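Long-range contacts in designed protein (Trypanosoma brucei, PDB 6IEV), which adopts a thioredoxin fold by design and probably serves as a model for studying what stabilises proteins at high temperature: residues M26-L31 and P81-W86; E33-N38 and V96-G101; N38-I43 and P68-Y73. All coordinates share one frame; numbering follows the deposited sequence.

Contact 1: residues M26-L31 and P81-W86; sequences MSLEEL and PEAREW
Leu28 closes on Ala83 and Trp86 where two helices of the thioredoxin fold meet, the start of helix 28-35 against helix 81-86. The tight part is apolar and belongs to the two methyl branches of Leu28. Leu28 CD1 reaches the backbone of the other helix, 3.9 Å from Ala83 CA, while Leu28 CD2 approaches Trp86 CE3 at 3.8 Å and comes obliquely to the indole. With CG trans to the backbone N (chi1 -175°), Leu28 brings both methyls against Trp86, and the two side chains cross at about a right angle. Deeper in, Leu31 CD2 meets Ala83 CB at 4.2 Å, and both residues also pack on Val75 of strand 70-76. The outer side is looser: Glu82 meets Leu28 CD2 mainly through its backbone O, its CB standing farther off, and Trp86 remains exposed. No hydrogen bond joins the segments, and the contacts between them are van der Waals. Ser27 is the N-cap of its helix, its OG accepting from Glu30 N. The carboxylate of Glu30 bridges back to the preceding turn and to His23: Glu30 OE2 accepts a nearly straight bond from Met26 N at 2.8 Å.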
ATOM      1  N   MET A  26     -17.897  10.133  18.190  1.00 37.03           N
ATOM      2  CA  MET A  26     -18.879  11.023  18.798  1.00 39.17           C
ATOM      3  C   MET A  26     -18.545  11.501  20.208  1.00 38.60           C
ATOM      4  O   MET A  26     -19.071  12.535  20.616  1.00 38.28           O
ATOM      5  CB  MET A  26     -20.243  10.352  18.813  1.00 49.03           C
ATOM      6  CG  MET A  26     -21.019  10.616  17.561  1.00 52.76           C
ATOM      7  SD  MET A  26     -22.516   9.671  17.656  1.00 56.67           S
ATOM      8  CE  MET A  26     -21.874   8.124  18.298  1.00 47.70           C
ATOM      9  N   SER A  27     -17.712  10.797  20.975  1.00 36.86           N
ATOM     10  CA  SER A  27     -17.537  11.128  22.389  1.00 37.87           C
ATOM     11  C   SER A  27     -16.196  10.608  22.873  1.00 40.57           C
ATOM     12  O   SER A  27     -15.611   9.683  22.290  1.00 36.82           O
ATOM     13  CB  SER A  27     -18.633  10.505  23.265  1.00 38.42           C
ATOM     14  OG  SER A  27     -18.529   9.071  23.238  1.00 38.24           O
ATOM     15  N   LEU A  28     -15.751  11.177  23.996  1.00 38.64           N
ATOM     16  CA  LEU A  28     -14.528  10.704  24.632  1.00 38.68           C
ATOM     17  C   LEU A  28     -14.657   9.246  25.057  1.00 45.15           C
ATOM     18  O   LEU A  28     -13.748   8.439  24.818  1.00 43.50           O
ATOM     19  CB  LEU A  28     -14.184  11.608  25.819  1.00 39.91           C
ATOM     20  CG  LEU A  28     -12.862  11.309  26.519  1.00 50.17           C
ATOM     21  CD1 LEU A  28     -11.712  11.328  25.527  1.00 51.56           C
ATOM     22  CD2 LEU A  28     -12.626  12.297  27.619  1.00 49.49           C
ATOM     23  N   GLU A  29     -15.825   8.863  25.576  1.00 38.87           N
ATOM     24  CA  GLU A  29     -16.013   7.482  25.997  1.00 40.51           C
ATOM     25  C   GLU A  29     -15.891   6.521  24.815  1.00 43.33           C
ATOM     26  O   GLU A  29     -15.249   5.472  24.923  1.00 43.40           O
ATOM     27  CB  GLU A  29     -17.377   7.306  26.667  1.00 44.50           C
ATOM     28  CG  GLU A  29     -17.620   5.884  27.138  1.00 52.63           C
ATOM     29  CD  GLU A  29     -16.551   5.418  28.126  1.00 70.37           C
ATOM     30  OE1 GLU A  29     -16.089   6.259  28.938  1.00 76.52           O
ATOM     31  OE2 GLU A  29     -16.159   4.226  28.073  1.00 72.21           O
ATOM     32  N   GLU A  30     -16.471   6.869  23.668  1.00 43.62           N
ATOM     33  CA  GLU A  30     -16.283   6.019  22.500  1.00 43.06           C
ATOM     34  C   GLU A  30     -14.818   5.980  22.093  1.00 43.73           C
ATOM     35  O   GLU A  30     -14.289   4.919  21.762  1.00 39.61           O
ATOM     36  CB  GLU A  30     -17.145   6.499  21.336  1.00 37.52           C
ATOM     37  CG  GLU A  30     -16.958   5.645  20.085  1.00 42.51           C
ATOM     38  CD  GLU A  30     -17.677   6.222  18.868  1.00 48.80           C
ATOM     39  OE1 GLU A  30     -17.840   5.500  17.874  1.00 50.80           O
ATOM     40  OE2 GLU A  30     -18.068   7.408  18.897  1.00 51.00           O
ATOM     41  N   LEU A  31     -14.140   7.126  22.134  1.00 45.38           N
ATOM     42  CA  LEU A  31     -12.751   7.178  21.688  1.00 46.80           C
ATOM     43  C   LEU A  31     -11.837   6.359  22.597  1.00 47.69           C
ATOM     44  O   LEU A  31     -10.919   5.687  22.118  1.00 44.18           O
ATOM     45  CB  LEU A  31     -12.286   8.635  21.616  1.00 50.39           C
ATOM     46  CG  LEU A  31     -10.840   8.902  21.188  1.00 53.42           C
ATOM     47  CD1 LEU A  31     -10.465   8.061  19.969  1.00 46.02           C
ATOM     48  CD2 LEU A  31     -10.652  10.369  20.889  1.00 53.98           C
ATOM     49  N   PRO A  81     -15.110  18.969  22.820  1.00 46.02           N
ATOM     50  CA  PRO A  81     -14.059  19.617  23.635  1.00 47.70           C
ATOM     51  C   PRO A  81     -13.422  18.692  24.673  1.00 50.19           C
ATOM     52  O   PRO A  81     -12.213  18.792  24.922  1.00 52.58           O
ATOM     53  CB  PRO A  81     -14.804  20.795  24.280  1.00 48.41           C
ATOM     54  CG  PRO A  81     -16.237  20.398  24.315  1.00 48.28           C
ATOM     55  CD  PRO A  81     -16.452  19.511  23.081  1.00 48.42           C
ATOM     56  N   GLU A  82     -14.171  17.753  25.239  1.00 47.14           N
ATOM     57  CA  GLU A  82     -13.583  16.827  26.204  1.00 51.78           C
ATOM     58  C   GLU A  82     -12.497  15.945  25.556  1.00 53.53           C
ATOM     59  O   GLU A  82     -11.461  15.661  26.176  1.00 48.07           O
ATOM     60  CB  GLU A  82     -14.758  16.098  26.842  1.00 64.71           C
ATOM     61  CG  GLU A  82     -15.662  17.334  27.103  1.00 87.81           C
ATOM     62  CD  GLU A  82     -17.161  17.022  27.000  1.00102.84           C
ATOM     63  OE1 GLU A  82     -17.595  16.912  25.832  1.00102.87           O
ATOM     64  OE2 GLU A  82     -17.886  17.166  27.989  1.00108.75           O
ATOM     65  N   ALA A  83     -12.704  15.501  24.308  1.00 40.80           N
ATOM     66  CA  ALA A  83     -11.644  14.727  23.655  1.00 39.79           C
ATOM     67  C   ALA A  83     -10.446  15.612  23.325  1.00 41.05           C
ATOM     68  O   ALA A  83      -9.295  15.198  23.495  1.00 42.75           O
ATOM     69  CB  ALA A  83     -12.157  14.045  22.381  1.00 41.31           C
ATOM     70  N   ARG A  84     -10.695  16.853  22.890  1.00 39.79           N
ATOM     71  CA  ARG A  84      -9.597  17.795  22.666  1.00 46.12           C
ATOM     72  C   ARG A  84      -8.774  18.006  23.935  1.00 51.05           C
ATOM     73  O   ARG A  84      -7.538  18.036  23.891  1.00 49.87           O
ATOM     74  CB  ARG A  84     -10.124  19.141  22.159  1.00 49.96           C
ATOM     75  CG  ARG A  84      -9.028  20.004  21.535  1.00 43.16           C
ATOM     76  CD  ARG A  84      -9.299  21.468  21.703  1.00 57.64           C
ATOM     77  NE  ARG A  84      -9.427  21.823  23.118  1.00 64.49           N
ATOM     78  CZ  ARG A  84      -8.401  21.973  23.951  1.00 78.00           C
ATOM     79  NH1 ARG A  84      -7.162  21.797  23.510  1.00 87.30           N
ATOM     80  NH2 ARG A  84      -8.610  22.303  25.222  1.00 84.78           N
ATOM     81  N   GLU A  85      -9.446  18.211  25.068  1.00 48.49           N
ATOM     82  CA  GLU A  85      -8.738  18.422  26.327  1.00 44.63           C
ATOM     83  C   GLU A  85      -7.974  17.170  26.748  1.00 49.15           C
ATOM     84  O   GLU A  85      -6.810  17.253  27.155  1.00 52.76           O
ATOM     85  CB  GLU A  85      -9.735  18.840  27.421  1.00 46.32           C
ATOM     86  CG  GLU A  85     -10.238  20.284  27.332  1.00 57.29           C
ATOM     87  CD  GLU A  85     -11.495  20.538  28.186  1.00 64.78           C
ATOM     88  OE1 GLU A  85     -11.815  19.700  29.058  1.00 63.05           O
ATOM     89  OE2 GLU A  85     -12.167  21.577  27.982  1.00 60.83           O
ATOM     90  N   TRP A  86      -8.616  16.002  26.647  1.00 44.53           N
ATOM     91  CA  TRP A  86      -8.041  14.770  27.172  1.00 52.14           C
ATOM     92  C   TRP A  86      -6.717  14.434  26.505  1.00 50.66           C
ATOM     93  O   TRP A  86      -5.793  13.943  27.157  1.00 55.53           O
ATOM     94  CB  TRP A  86      -9.018  13.611  26.969  1.00 55.28           C
ATOM     95  CG  TRP A  86      -8.510  12.323  27.530  1.00 58.89           C
ATOM     96  CD1 TRP A  86      -7.662  11.424  26.927  1.00 58.00           C
ATOM     97  CD2 TRP A  86      -8.805  11.793  28.818  1.00 53.10           C
ATOM     98  NE1 TRP A  86      -7.422  10.366  27.769  1.00 56.49           N
ATOM     99  CE2 TRP A  86      -8.112  10.571  28.937  1.00 59.42           C
ATOM    100  CE3 TRP A  86      -9.592  12.231  29.886  1.00 61.77           C
ATOM    101  CZ2 TRP A  86      -8.192   9.782  30.078  1.00 65.93           C
ATOM    102  CZ3 TRP A  86      -9.670  11.451  31.012  1.00 69.52           C
ATOM    103  CH2 TRP A  86      -8.977  10.237  31.100  1.00 70.78           C
TER

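Contact 2: residues E33-N38 and V96-G101; sequences EATASN and VIEKGG
Lys99 NZ donates to Asn38 O over 2.9 Å, in the carbonyl plane and on a lone pair. It is one of three hydrogen bonds that tie segment 33-38, at the C-terminal end of helix 28-35, to the turn between antiparallel strands 94-99 and 102-108, a beta hairpin of the thioredoxin fold. The lysine chain bends at its last two torsions, which carries its methylenes past the same carbonyl. Two backbone bonds follow: Gly100 N to Ser37 O, 2.8 Å and 16° from the carbonyl plane, and Gly101 N to Thr35 O, 3.1 Å, with the donor 45° above that plane. Both N-H groups point imperfectly at their acceptors, each at 138°. Gly100 and Gly101 have positive phi, and the bare CA of Gly100 lets the Asn38 amide come close. Farther in, the buried Thr35 lies against the carboxylate oxygen OE2 of Glu98, with no hydrogen bond between the two. Thr35 OG1 bonds instead to Leu31 O, one turn back in its own helix, while Glu98 OE2 bonds to the hydroxyl of Tyr87. Between them, Thr35 CB lies 3.5 Å from Glu98 OE2.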
ATOM      1  N   GLU A  33     -12.643   3.703  24.488  1.00 46.72           N
ATOM      2  CA  GLU A  33     -12.860   2.277  24.267  1.00 55.26           C
ATOM      3  C   GLU A  33     -12.287   1.824  22.932  1.00 56.22           C
ATOM      4  O   GLU A  33     -11.897   0.662  22.793  1.00 64.42           O
ATOM      5  CB  GLU A  33     -14.347   1.929  24.380  1.00 62.35           C
ATOM      6  CG  GLU A  33     -14.736   1.495  25.801  1.00 81.40           C
ATOM      7  CD  GLU A  33     -15.700   0.305  25.849  1.00 99.24           C
ATOM      8  OE1 GLU A  33     -16.892   0.470  25.499  1.00103.42           O
ATOM      9  OE2 GLU A  33     -15.258  -0.798  26.251  1.00103.02           O
ATOM     10  N   ALA A  34     -12.267   2.694  21.927  1.00 53.66           N
ATOM     11  CA  ALA A  34     -11.667   2.324  20.653  1.00 49.54           C
ATOM     12  C   ALA A  34     -10.161   2.149  20.779  1.00 56.07           C
ATOM     13  O   ALA A  34      -9.601   1.154  20.315  1.00 65.67           O
ATOM     14  CB  ALA A  34     -11.992   3.378  19.597  1.00 51.37           C
ATOM     15  N   THR A  35      -9.477   3.126  21.364  1.00 59.06           N
ATOM     16  CA  THR A  35      -8.025   3.060  21.427  1.00 57.77           C
ATOM     17  C   THR A  35      -7.512   2.060  22.450  1.00 64.38           C
ATOM     18  O   THR A  35      -6.326   1.721  22.403  1.00 69.78           O
ATOM     19  CB  THR A  35      -7.448   4.439  21.735  1.00 56.79           C
ATOM     20  OG1 THR A  35      -7.920   4.886  23.010  1.00 49.73           O
ATOM     21  CG2 THR A  35      -7.844   5.432  20.650  1.00 53.99           C
ATOM     22  N   ALA A  36      -8.361   1.569  23.354  1.00 59.19           N
ATOM     23  CA  ALA A  36      -7.891   0.598  24.337  1.00 61.88           C
ATOM     24  C   ALA A  36      -7.494  -0.729  23.701  1.00 66.54           C
ATOM     25  O   ALA A  36      -6.863  -1.554  24.371  1.00 72.68           O
ATOM     26  CB  ALA A  36      -8.962   0.357  25.401  1.00 55.88           C
ATOM     27  N   SER A  37      -7.859  -0.949  22.440  1.00 53.16           N
ATOM     28  CA  SER A  37      -7.439  -2.127  21.699  1.00 62.55           C
ATOM     29  C   SER A  37      -5.917  -2.192  21.590  1.00 67.47           C
ATOM     30  O   SER A  37      -5.206  -1.190  21.726  1.00 62.65           O
ATOM     31  CB  SER A  37      -8.033  -2.110  20.287  1.00 62.36           C
ATOM     32  OG  SER A  37      -7.145  -2.713  19.374  1.00 69.90           O
ATOM     33  N   ASN A  38      -5.417  -3.397  21.325  1.00 67.81           N
ATOM     34  CA  ASN A  38      -3.994  -3.585  21.088  1.00 63.74           C
ATOM     35  C   ASN A  38      -3.612  -3.396  19.627  1.00 52.93           C
ATOM     36  O   ASN A  38      -2.422  -3.427  19.304  1.00 56.89           O
ATOM     37  CB  ASN A  38      -3.559  -4.969  21.568  1.00 73.43           C
ATOM     38  CG  ASN A  38      -3.087  -4.956  23.006  1.00 92.90           C
ATOM     39  OD1 ASN A  38      -3.550  -5.746  23.833  1.00100.34           O
ATOM     40  ND2 ASN A  38      -2.167  -4.043  23.316  1.00 99.35           N
ATOM     41  N   VAL A  96      -2.754  11.748  16.192  1.00 39.13           N
ATOM     42  CA  VAL A  96      -2.239  11.011  17.341  1.00 33.93           C
ATOM     43  C   VAL A  96      -2.220   9.529  16.989  1.00 42.69           C
ATOM     44  O   VAL A  96      -3.179   9.013  16.400  1.00 42.11           O
ATOM     45  CB  VAL A  96      -3.093  11.252  18.597  1.00 47.81           C
ATOM     46  CG1 VAL A  96      -2.625  10.351  19.734  1.00 52.71           C
ATOM     47  CG2 VAL A  96      -3.047  12.743  19.010  1.00 45.34           C
ATOM     48  N   ILE A  97      -1.127   8.854  17.317  1.00 37.44           N
ATOM     49  CA  ILE A  97      -1.016   7.416  17.112  1.00 43.64           C
ATOM     50  C   ILE A  97      -1.002   6.740  18.472  1.00 48.57           C
ATOM     51  O   ILE A  97      -0.164   7.065  19.319  1.00 55.84           O
ATOM     52  CB  ILE A  97       0.232   7.053  16.295  1.00 45.57           C
ATOM     53  CG1 ILE A  97       0.218   7.831  14.983  1.00 45.47           C
ATOM     54  CG2 ILE A  97       0.266   5.553  16.024  1.00 45.75           C
ATOM     55  CD1 ILE A  97       1.463   7.630  14.150  1.00 50.76           C
ATOM     56  N   GLU A  98      -1.906   5.782  18.669  1.00 47.24           N
ATOM     57  CA  GLU A  98      -2.063   5.126  19.955  1.00 45.94           C
ATOM     58  C   GLU A  98      -2.056   3.616  19.789  1.00 45.83           C
ATOM     59  O   GLU A  98      -2.428   3.083  18.739  1.00 46.60           O
ATOM     60  CB  GLU A  98      -3.361   5.550  20.638  1.00 50.89           C
ATOM     61  CG  GLU A  98      -3.350   6.998  21.120  1.00 71.45           C
ATOM     62  CD  GLU A  98      -3.870   7.150  22.535  1.00 79.06           C
ATOM     63  OE1 GLU A  98      -3.234   7.874  23.330  1.00 86.15           O
ATOM     64  OE2 GLU A  98      -4.914   6.542  22.849  1.00 85.94           O
ATOM     65  N   LYS A  99      -1.664   2.929  20.856  1.00 52.43           N
ATOM     66  CA  LYS A  99      -1.773   1.480  20.931  1.00 52.60           C
ATOM     67  C   LYS A  99      -1.974   1.111  22.390  1.00 53.80           C
ATOM     68  O   LYS A  99      -1.246   1.607  23.253  1.00 62.05           O
ATOM     69  CB  LYS A  99      -0.528   0.799  20.358  1.00 56.95           C
ATOM     70  CG  LYS A  99      -0.503  -0.708  20.505  1.00 63.19           C
ATOM     71  CD  LYS A  99       0.551  -1.325  19.586  1.00 69.30           C
ATOM     72  CE  LYS A  99       1.195  -2.557  20.226  1.00 75.70           C
ATOM     73  NZ  LYS A  99       0.238  -3.689  20.385  1.00 78.99           N
ATOM     74  N   GLY A 100      -2.996   0.310  22.666  1.00 52.10           N
ATOM     75  CA  GLY A 100      -3.296  -0.042  24.050  1.00 62.00           C
ATOM     76  C   GLY A 100      -3.453   1.149  24.969  1.00 74.42           C
ATOM     77  O   GLY A 100      -2.986   1.118  26.118  1.00 85.39           O
ATOM     78  N   GLY A 101      -4.081   2.220  24.483  1.00 68.93           N
ATOM     79  CA  GLY A 101      -4.312   3.400  25.289  1.00 69.66           C
ATOM     80  C   GLY A 101      -3.095   4.267  25.540  1.00 70.92           C
ATOM     81  O   GLY A 101      -3.222   5.310  26.188  1.00 78.08           O
TER

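Contact 3: residues N38-I43 and P68-Y73; sequences NRISVI and PDVDTY
The guanidinium of Arg39 has the backbone of Asp69 over one face, offset toward the rim, and the carboxylate of Asp71 at its edge. Arg39 NE meets Asp71 OD2 at 2.7 Å on the syn side, and Arg39 NH2 meets Asp71 OD1 at 3.0 Å from above the carboxylate plane. Both oxygens lie near the guanidinium plane, yet the two flat groups are turned 33° apart, so this side-on, two-nitrogen salt bridge is twisted. Arg39 NH2 also donates to Pro68 O at 3.1 Å, in the carbonyl plane and on a lone pair. A bend at chi3 (68°) folds the arginine chain over to these partners. The other flat group, the Tyr73 ring, receives Ser41 CB at its edge, 3.8 Å from Tyr73 CE2, while Ile43 CG2 packs on Tyr73 CB.

Beneath these side chains run two parallel strands, 40-43 and 70-73, paired Ile40 with Val70 through Ile43 with Tyr73. They belong to the beta-alpha-beta unit made with helix 53-66 in the thioredoxin fold. Asp71 lies between two backbone bonds, its N donating to Ile40 O at 2.9 Å and its O accepting from Val42 N. Tyr73 N then bonds to Val42 O; at the start of the pairing, the bond from Ile40 N to Asp69 O is weak. On the sheet face of Ile40 and Val42, Val70 splits its methyls: Val70 CG2 touches Ile40 CG2 at 4.0 Å and Val70 CG1 touches Val42 CG2 at 3.9 Å. Leu60 and Leu63 of helix 53-66 cover this face.

The two faces thus differ in chemistry: apolar packing on that of Ile40, Val42 and Val70, a salt bridge on that of Ser41 and Asp71. There Asp71 and the more distant Asp69 carboxylate would be expected to favour the positive charge of Arg39, whose three bonds fix the rotation of its guanidinium.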
ATOM      1  N   ASN A  38      -5.417  -3.397  21.325  1.00 67.81           N
ATOM      2  CA  ASN A  38      -3.994  -3.585  21.088  1.00 63.74           C
ATOM      3  C   ASN A  38      -3.612  -3.396  19.627  1.00 52.93           C
ATOM      4  O   ASN A  38      -2.422  -3.427  19.304  1.00 56.89           O
ATOM      5  CB  ASN A  38      -3.559  -4.969  21.568  1.00 73.43           C
ATOM      6  CG  ASN A  38      -3.087  -4.956  23.006  1.00 92.90           C
ATOM      7  OD1 ASN A  38      -3.550  -5.746  23.833  1.00100.34           O
ATOM      8  ND2 ASN A  38      -2.167  -4.043  23.316  1.00 99.35           N
ATOM      9  N   ARG A  39      -4.577  -3.133  18.751  1.00 52.44           N
ATOM     10  CA  ARG A  39      -4.262  -2.586  17.444  1.00 55.54           C
ATOM     11  C   ARG A  39      -3.777  -1.145  17.564  1.00 56.25           C
ATOM     12  O   ARG A  39      -3.934  -0.485  18.591  1.00 65.16           O
ATOM     13  CB  ARG A  39      -5.481  -2.646  16.528  1.00 56.74           C
ATOM     14  CG  ARG A  39      -5.948  -4.061  16.233  1.00 57.41           C
ATOM     15  CD  ARG A  39      -7.421  -4.112  15.833  1.00 60.06           C
ATOM     16  NE  ARG A  39      -7.682  -3.478  14.539  1.00 54.97           N
ATOM     17  CZ  ARG A  39      -7.453  -4.049  13.361  1.00 53.55           C
ATOM     18  NH1 ARG A  39      -6.962  -5.281  13.302  1.00 58.40           N
ATOM     19  NH2 ARG A  39      -7.722  -3.393  12.242  1.00 45.16           N
ATOM     20  N   ILE A  40      -3.140  -0.676  16.504  1.00 50.73           N
ATOM     21  CA  ILE A  40      -2.681   0.701  16.418  1.00 40.13           C
ATOM     22  C   ILE A  40      -3.831   1.553  15.902  1.00 52.07           C
ATOM     23  O   ILE A  40      -4.458   1.229  14.882  1.00 53.42           O
ATOM     24  CB  ILE A  40      -1.445   0.812  15.515  1.00 48.13           C
ATOM     25  CG1 ILE A  40      -0.243   0.162  16.208  1.00 46.53           C
ATOM     26  CG2 ILE A  40      -1.164   2.261  15.142  1.00 44.74           C
ATOM     27  CD1 ILE A  40       1.067   0.494  15.550  1.00 55.45           C
ATOM     28  N   SER A  41      -4.140   2.618  16.633  1.00 39.27           N
ATOM     29  CA  SER A  41      -5.160   3.579  16.255  1.00 42.64           C
ATOM     30  C   SER A  41      -4.512   4.883  15.795  1.00 47.89           C
ATOM     31  O   SER A  41      -3.576   5.383  16.432  1.00 56.31           O
ATOM     32  CB  SER A  41      -6.097   3.855  17.439  1.00 47.38           C
ATOM     33  OG  SER A  41      -6.306   2.691  18.221  1.00 51.77           O
ATOM     34  N   VAL A  42      -5.035   5.455  14.720  1.00 43.72           N
ATOM     35  CA  VAL A  42      -4.618   6.769  14.246  1.00 37.24           C
ATOM     36  C   VAL A  42      -5.814   7.706  14.308  1.00 40.76           C
ATOM     37  O   VAL A  42      -6.851   7.436  13.691  1.00 44.45           O
ATOM     38  CB  VAL A  42      -4.085   6.706  12.810  1.00 41.92           C
ATOM     39  CG1 VAL A  42      -3.668   8.104  12.378  1.00 42.57           C
ATOM     40  CG2 VAL A  42      -2.951   5.672  12.686  1.00 35.61           C
ATOM     41  N   ILE A  43      -5.676   8.810  15.036  1.00 39.34           N
ATOM     42  CA  ILE A  43      -6.784   9.734  15.270  1.00 40.73           C
ATOM     43  C   ILE A  43      -6.400  11.094  14.721  1.00 37.70           C
ATOM     44  O   ILE A  43      -5.345  11.632  15.067  1.00 46.87           O
ATOM     45  CB  ILE A  43      -7.136   9.852  16.764  1.00 38.41           C
ATOM     46  CG1 ILE A  43      -7.188   8.472  17.408  1.00 38.31           C
ATOM     47  CG2 ILE A  43      -8.449  10.615  16.952  1.00 34.88           C
ATOM     48  CD1 ILE A  43      -6.648   8.488  18.828  1.00 42.82           C
ATOM     49  N   PRO A  68      -3.216  -3.146   7.569  1.00 76.52           N
ATOM     50  CA  PRO A  68      -4.248  -4.086   8.003  1.00 74.02           C
ATOM     51  C   PRO A  68      -4.617  -3.892   9.459  1.00 61.67           C
ATOM     52  O   PRO A  68      -5.800  -3.858   9.814  1.00 62.45           O
ATOM     53  CB  PRO A  68      -3.591  -5.452   7.759  1.00 80.74           C
ATOM     54  CG  PRO A  68      -2.078  -5.186   7.837  1.00 81.66           C
ATOM     55  CD  PRO A  68      -1.853  -3.691   7.712  1.00 82.39           C
ATOM     56  N   ASP A  69      -3.599  -3.802  10.315  1.00 52.96           N
ATOM     57  CA  ASP A  69      -3.793  -3.754  11.756  1.00 65.03           C
ATOM     58  C   ASP A  69      -3.906  -2.334  12.289  1.00 57.64           C
ATOM     59  O   ASP A  69      -3.619  -2.094  13.472  1.00 60.14           O
ATOM     60  CB  ASP A  69      -2.644  -4.492  12.443  1.00 82.11           C
ATOM     61  CG  ASP A  69      -2.634  -5.976  12.124  1.00 92.57           C
ATOM     62  OD1 ASP A  69      -2.241  -6.351  10.993  1.00 96.26           O
ATOM     63  OD2 ASP A  69      -3.025  -6.768  13.011  1.00 96.31           O
ATOM     64  N   VAL A  70      -4.335  -1.389  11.457  1.00 50.03           N
ATOM     65  CA  VAL A  70      -4.381   0.017  11.830  1.00 51.30           C
ATOM     66  C   VAL A  70      -5.818   0.491  11.689  1.00 49.51           C
ATOM     67  O   VAL A  70      -6.447   0.266  10.650  1.00 48.60           O
ATOM     68  CB  VAL A  70      -3.412   0.858  10.980  1.00 49.33           C
ATOM     69  CG1 VAL A  70      -3.837   2.304  10.948  1.00 55.24           C
ATOM     70  CG2 VAL A  70      -2.017   0.736  11.559  1.00 49.48           C
ATOM     71  N   ASP A  71      -6.346   1.114  12.740  1.00 45.12           N
ATOM     72  CA  ASP A  71      -7.658   1.747  12.673  1.00 48.85           C
ATOM     73  C   ASP A  71      -7.498   3.260  12.694  1.00 39.44           C
ATOM     74  O   ASP A  71      -6.627   3.796  13.381  1.00 37.77           O
ATOM     75  CB  ASP A  71      -8.561   1.271  13.820  1.00 50.33           C
ATOM     76  CG  ASP A  71      -8.765  -0.264  13.814  1.00 57.37           C
ATOM     77  OD1 ASP A  71      -9.160  -0.828  12.763  1.00 59.50           O
ATOM     78  OD2 ASP A  71      -8.532  -0.900  14.868  1.00 56.21           O
ATOM     79  N   THR A  72      -8.312   3.941  11.901  1.00 38.26           N
ATOM     80  CA  THR A  72      -8.224   5.382  11.765  1.00 38.30           C
ATOM     81  C   THR A  72      -9.509   6.007  12.283  1.00 40.58           C
ATOM     82  O   THR A  72     -10.602   5.479  12.054  1.00 37.67           O
ATOM     83  CB  THR A  72      -7.955   5.791  10.297  1.00 44.50           C
ATOM     84  OG1 THR A  72      -9.046   5.391   9.449  1.00 39.92           O
ATOM     85  CG2 THR A  72      -6.651   5.145   9.788  1.00 37.25           C
ATOM     86  N   TYR A  73      -9.369   7.159  12.943  1.00 35.65           N
ATOM     87  CA  TYR A  73     -10.488   7.841  13.579  1.00 40.10           C
ATOM     88  C   TYR A  73     -10.386   9.337  13.326  1.00 38.14           C
ATOM     89  O   TYR A  73      -9.293   9.881  13.128  1.00 33.25           O
ATOM     90  CB  TYR A  73     -10.538   7.563  15.095  1.00 39.43           C
ATOM     91  CG  TYR A  73     -10.633   6.079  15.433  1.00 42.05           C
ATOM     92  CD1 TYR A  73     -11.868   5.421  15.436  1.00 38.97           C
ATOM     93  CD2 TYR A  73      -9.490   5.335  15.735  1.00 43.97           C
ATOM     94  CE1 TYR A  73     -11.968   4.076  15.744  1.00 41.55           C
ATOM     95  CE2 TYR A  73      -9.577   3.978  16.037  1.00 41.56           C
ATOM     96  CZ  TYR A  73     -10.817   3.359  16.043  1.00 48.76           C
ATOM     97  OH  TYR A  73     -10.915   2.026  16.358  1.00 55.40           O
TER

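How the contacts relate
Contacts 1 and 2 both use helix 28-35, while contact 3 pairs two strands of the mixed sheet. Contacts 1 and 2 take successive parts of the helix, their centres about 13 Å apart, and cross along the chain, since 33-38 precedes 81-86 and 96-101 follows it. Contact 3 starts at Asn38, which it shares with contact 2, and ends before 81-86. These two are closer, about 7 Å between centres, and join through neighbouring strands 40-46 and 94-99. Contacts 1 and 3, about 17 Å apart, meet through Leu31 and Ile43. Contact 1 thus ties the helix to helix 81-86, contact 2 ties its end to the hairpin turn, and contact 3 holds strands together within the sheet.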